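Local coordinates for cysteine desulfurase (Thermococcus onnurineus, PDB 5B89), which probably uses pyridoxal 5'-phosphate to take sulfur from L-cysteine and pass it to a sulfur carrier, releasing L-alanine, at residues 112-120 with 255-263. Sequence-based numbering, arbitrary orientation.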
loop_
_atom_site.group_PDB
_atom_site.type_symbol
_atom_site.label_atom_id
_atom_site.label_comp_id
_atom_site.label_asym_id
_atom_site.label_seq_id
_atom_site.Cartn_x
_atom_site.Cartn_y
_atom_site.Cartn_z
ATOM N N LEU B 112 -7.208 9.959 -2.049
ATOM C CA LEU B 112 -6.634 10.409 -3.335
ATOM C C LEU B 112 -7.650 11.165 -4.148
ATOM O O LEU B 112 -7.260 12.135 -4.834
ATOM C CB LEU B 112 -6.046 9.247 -4.122
ATOM C CG LEU B 112 -4.844 8.560 -3.498
ATOM C CD1 LEU B 112 -4.502 7.416 -4.448
ATOM C CD2 LEU B 112 -3.708 9.517 -3.252
ATOM N N VAL B 113 -8.889 10.753 -4.140
ATOM C CA VAL B 113 -9.922 11.507 -4.864
ATOM C C VAL B 113 -10.004 12.917 -4.318
ATOM O O VAL B 113 -10.020 13.877 -5.146
ATOM C CB VAL B 113 -11.297 10.815 -4.862
ATOM C CG1 VAL B 113 -12.408 11.656 -5.568
ATOM C CG2 VAL B 113 -11.227 9.431 -5.457
ATOM N N ALA B 114 -10.141 13.035 -3.017
ATOM C CA ALA B 114 -10.311 14.384 -2.427
ATOM C C ALA B 114 -9.024 15.188 -2.695
ATOM O O ALA B 114 -9.162 16.442 -3.061
ATOM C CB ALA B 114 -10.561 14.272 -0.925
ATOM N N LEU B 115 -7.813 14.640 -2.569
ATOM C CA LEU B 115 -6.612 15.421 -2.761
ATOM C C LEU B 115 -6.519 15.754 -4.219
ATOM O O LEU B 115 -6.167 16.937 -4.492
ATOM C CB LEU B 115 -5.413 14.582 -2.356
ATOM C CG LEU B 115 -5.281 14.371 -0.816
ATOM C CD1 LEU B 115 -4.215 13.311 -0.512
ATOM C CD2 LEU B 115 -4.909 15.656 -0.084
ATOM N N GLY B 116 -6.818 14.865 -5.138
ATOM C CA GLY B 116 -6.670 15.123 -6.546
ATOM C C GLY B 116 -7.695 16.019 -7.196
ATOM O O GLY B 116 -7.452 16.503 -8.258
ATOM N N LEU B 117 -8.815 16.211 -6.528
ATOM C CA LEU B 117 -9.860 17.073 -7.032
ATOM C C LEU B 117 -9.990 18.358 -6.243
ATOM O O LEU B 117 -10.756 19.139 -6.598
ATOM C CB LEU B 117 -11.242 16.405 -7.007
ATOM C CG LEU B 117 -11.422 15.204 -7.920
ATOM C CD1 LEU B 117 -12.822 14.667 -7.755
ATOM C CD2 LEU B 117 -11.173 15.563 -9.364
ATOM N N GLY B 118 -9.230 18.541 -5.188
ATOM C CA GLY B 118 -9.375 19.723 -4.361
ATOM C C GLY B 118 -9.347 21.016 -5.125
ATOM O O GLY B 118 -10.072 21.917 -4.825
ATOM N N HIS B 119 -8.503 21.048 -6.112
ATOM C CA HIS B 119 -8.312 22.295 -6.948
ATOM C C HIS B 119 -9.549 22.686 -7.704
ATOM O O HIS B 119 -9.652 23.870 -8.070
ATOM C CB HIS B 119 -7.108 22.084 -7.897
ATOM C CG HIS B 119 -7.354 21.081 -8.964
ATOM N ND1 HIS B 119 -7.785 21.347 -10.242
ATOM C CD2 HIS B 119 -7.273 19.730 -8.890
ATOM C CE1 HIS B 119 -7.919 20.223 -10.918
ATOM N NE2 HIS B 119 -7.623 19.229 -10.105
ATOM N N ILE B 120 -10.548 21.807 -7.922
ATOM C CA ILE B 120 -11.713 22.174 -8.712
ATOM C C ILE B 120 -12.719 23.008 -7.916
ATOM O O ILE B 120 -13.618 23.584 -8.519
ATOM C CB ILE B 120 -12.449 20.971 -9.328
ATOM C CG1 ILE B 120 -13.285 20.153 -8.320
ATOM C CG2 ILE B 120 -11.477 20.070 -10.041
ATOM C CD1 ILE B 120 -14.208 19.098 -8.964
ATOM N N ASP B 255 -7.713 14.658 -17.526
ATOM C CA ASP B 255 -7.145 16.054 -17.696
ATOM C C ASP B 255 -7.487 16.969 -16.526
ATOM O O ASP B 255 -7.213 18.139 -16.572
ATOM C CB ASP B 255 -7.721 16.708 -19.007
ATOM C CG ASP B 255 -7.137 16.105 -20.285
ATOM O OD1 ASP B 255 -6.051 15.495 -20.217
ATOM O OD2 ASP B 255 -7.789 16.215 -21.355
ATOM N N THR B 256 -8.157 16.476 -15.495
ATOM C CA THR B 256 -8.702 17.278 -14.395
ATOM C C THR B 256 -7.980 16.785 -13.084
ATOM O O THR B 256 -7.552 17.526 -12.270
ATOM C CB THR B 256 -10.237 17.035 -14.207
ATOM O OG1 THR B 256 -10.916 17.461 -15.378
ATOM C CG2 THR B 256 -10.818 17.794 -12.962
ATOM N N PHE B 257 -7.826 15.466 -12.966
ATOM C CA PHE B 257 -7.411 14.888 -11.691
ATOM C C PHE B 257 -5.936 15.039 -11.476
ATOM O O PHE B 257 -5.175 14.447 -12.264
ATOM C CB PHE B 257 -7.801 13.419 -11.722
ATOM C CG PHE B 257 -7.549 12.674 -10.406
ATOM C CD1 PHE B 257 -8.332 12.926 -9.296
ATOM C CD2 PHE B 257 -6.585 11.743 -10.309
ATOM C CE1 PHE B 257 -8.081 12.280 -8.119
ATOM C CE2 PHE B 257 -6.349 11.060 -9.108
ATOM C CZ PHE B 257 -7.092 11.382 -8.028
ATOM N N GLU B 258 -5.486 15.719 -10.431
ATOM C CA GLU B 258 -4.074 15.912 -10.178
ATOM C C GLU B 258 -3.505 14.776 -9.386
ATOM O O GLU B 258 -4.051 14.434 -8.387
ATOM C CB GLU B 258 -3.887 17.163 -9.422
ATOM C CG GLU B 258 -2.467 17.518 -9.252
ATOM C CD GLU B 258 -2.239 18.573 -8.204
ATOM O OE1 GLU B 258 -1.131 18.469 -7.655
ATOM O OE2 GLU B 258 -3.127 19.439 -7.920
ATOM N N PRO B 259 -2.513 14.052 -9.898
ATOM C CA PRO B 259 -1.978 12.931 -9.120
ATOM C C PRO B 259 -1.467 13.343 -7.781
ATOM O O PRO B 259 -0.491 14.133 -7.719
ATOM C CB PRO B 259 -0.894 12.364 -9.985
ATOM C CG PRO B 259 -0.638 13.338 -11.036
ATOM C CD PRO B 259 -1.808 14.219 -11.216
ATOM N N PRO B 260 -1.987 12.820 -6.640
ATOM C CA PRO B 260 -1.471 13.304 -5.365
ATOM C C PRO B 260 -0.106 12.787 -5.037
ATOM O O PRO B 260 0.620 13.394 -4.288
ATOM C CB PRO B 260 -2.502 12.713 -4.356
ATOM C CG PRO B 260 -3.735 12.641 -5.208
ATOM C CD PRO B 260 -3.295 12.097 -6.519
ATOM N N LEU B 261 0.209 11.580 -5.524
ATOM C CA LEU B 261 1.480 10.903 -5.244
ATOM C C LEU B 261 2.259 10.794 -6.546
ATOM O O LEU B 261 1.807 10.180 -7.555
ATOM C CB LEU B 261 1.295 9.512 -4.645
ATOM C CG LEU B 261 0.377 9.433 -3.434
ATOM C CD1 LEU B 261 0.141 8.002 -3.027
ATOM C CD2 LEU B 261 0.860 10.251 -2.283
ATOM N N ILE B 262 3.484 11.376 -6.583
ATOM C CA ILE B 262 4.314 11.442 -7.779
ATOM C C ILE B 262 5.723 11.002 -7.537
ATOM O O ILE B 262 6.217 11.086 -6.408
ATOM C CB ILE B 262 4.286 12.836 -8.437
ATOM C CG1 ILE B 262 4.834 13.889 -7.496
ATOM C CG2 ILE B 262 2.868 13.130 -8.982
ATOM C CD1 ILE B 262 4.974 15.267 -8.205
ATOM N N GLY B 263 6.407 10.491 -8.565
ATOM C CA GLY B 263 7.784 10.027 -8.389
ATOM C C GLY B 263 8.120 8.941 -9.334
ATOM O O GLY B 263 7.663 8.958 -10.548
#
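Glu258 N donates to Gly116 O at 3.0 Å, nearly straight at 167° and tilted modestly from the carbonyl plane, tying helix 106-117 to the loop that follows strand 245-249. His119, in the residues that follow Gly116, adds a weak bond, its NE2 lying 2.8 Å from Thr256 O, which sits at the edge of the imidazole near its plane; its CG stands between the backbone N and the carbonyl carbon (chi1 69°), which sets the ring against the loop.

Aromatic packing lies beside these bonds. With CG anti to the backbone N (chi1 -175°), the Phe257 ring is carried back to the helix, where its CE1 lies 3.5 Å from Gly116 CA. With no side chain at Gly116, the ring and Glu258 O can come this close. Leu112 O meets the ring edge, 3.3 Å from Phe257 CZ, while Leu117 CD2 reaches the same rim at Phe257 CD1. Shrinking Phe257 to an alanine is likely to open a gap beside Gly116 CA and leave Leu117 CD2 without its aromatic neighbour.

The aliphatic part centres on Pro260, whose CB is 3.6 Å from Leu112 CD2 and whose CG abuts Leu115 CB at 3.8 Å. Leu261 approaches the same Leu112 methyl.

Beyond this interface, Phe284 meets Phe257 edge-to-face, and Arg143 of the second subunit bonds to Pro260 O. Within the class-V aminotransferase fold, a backbone bond and a close apolar fit thus join helix 106-117 to the loop between strands 245-249 and 267-271, which also takes part in the dimer interface and brings the Leu261 side chain to about 10 Å from the bound pyridoxal-5'-phosphate.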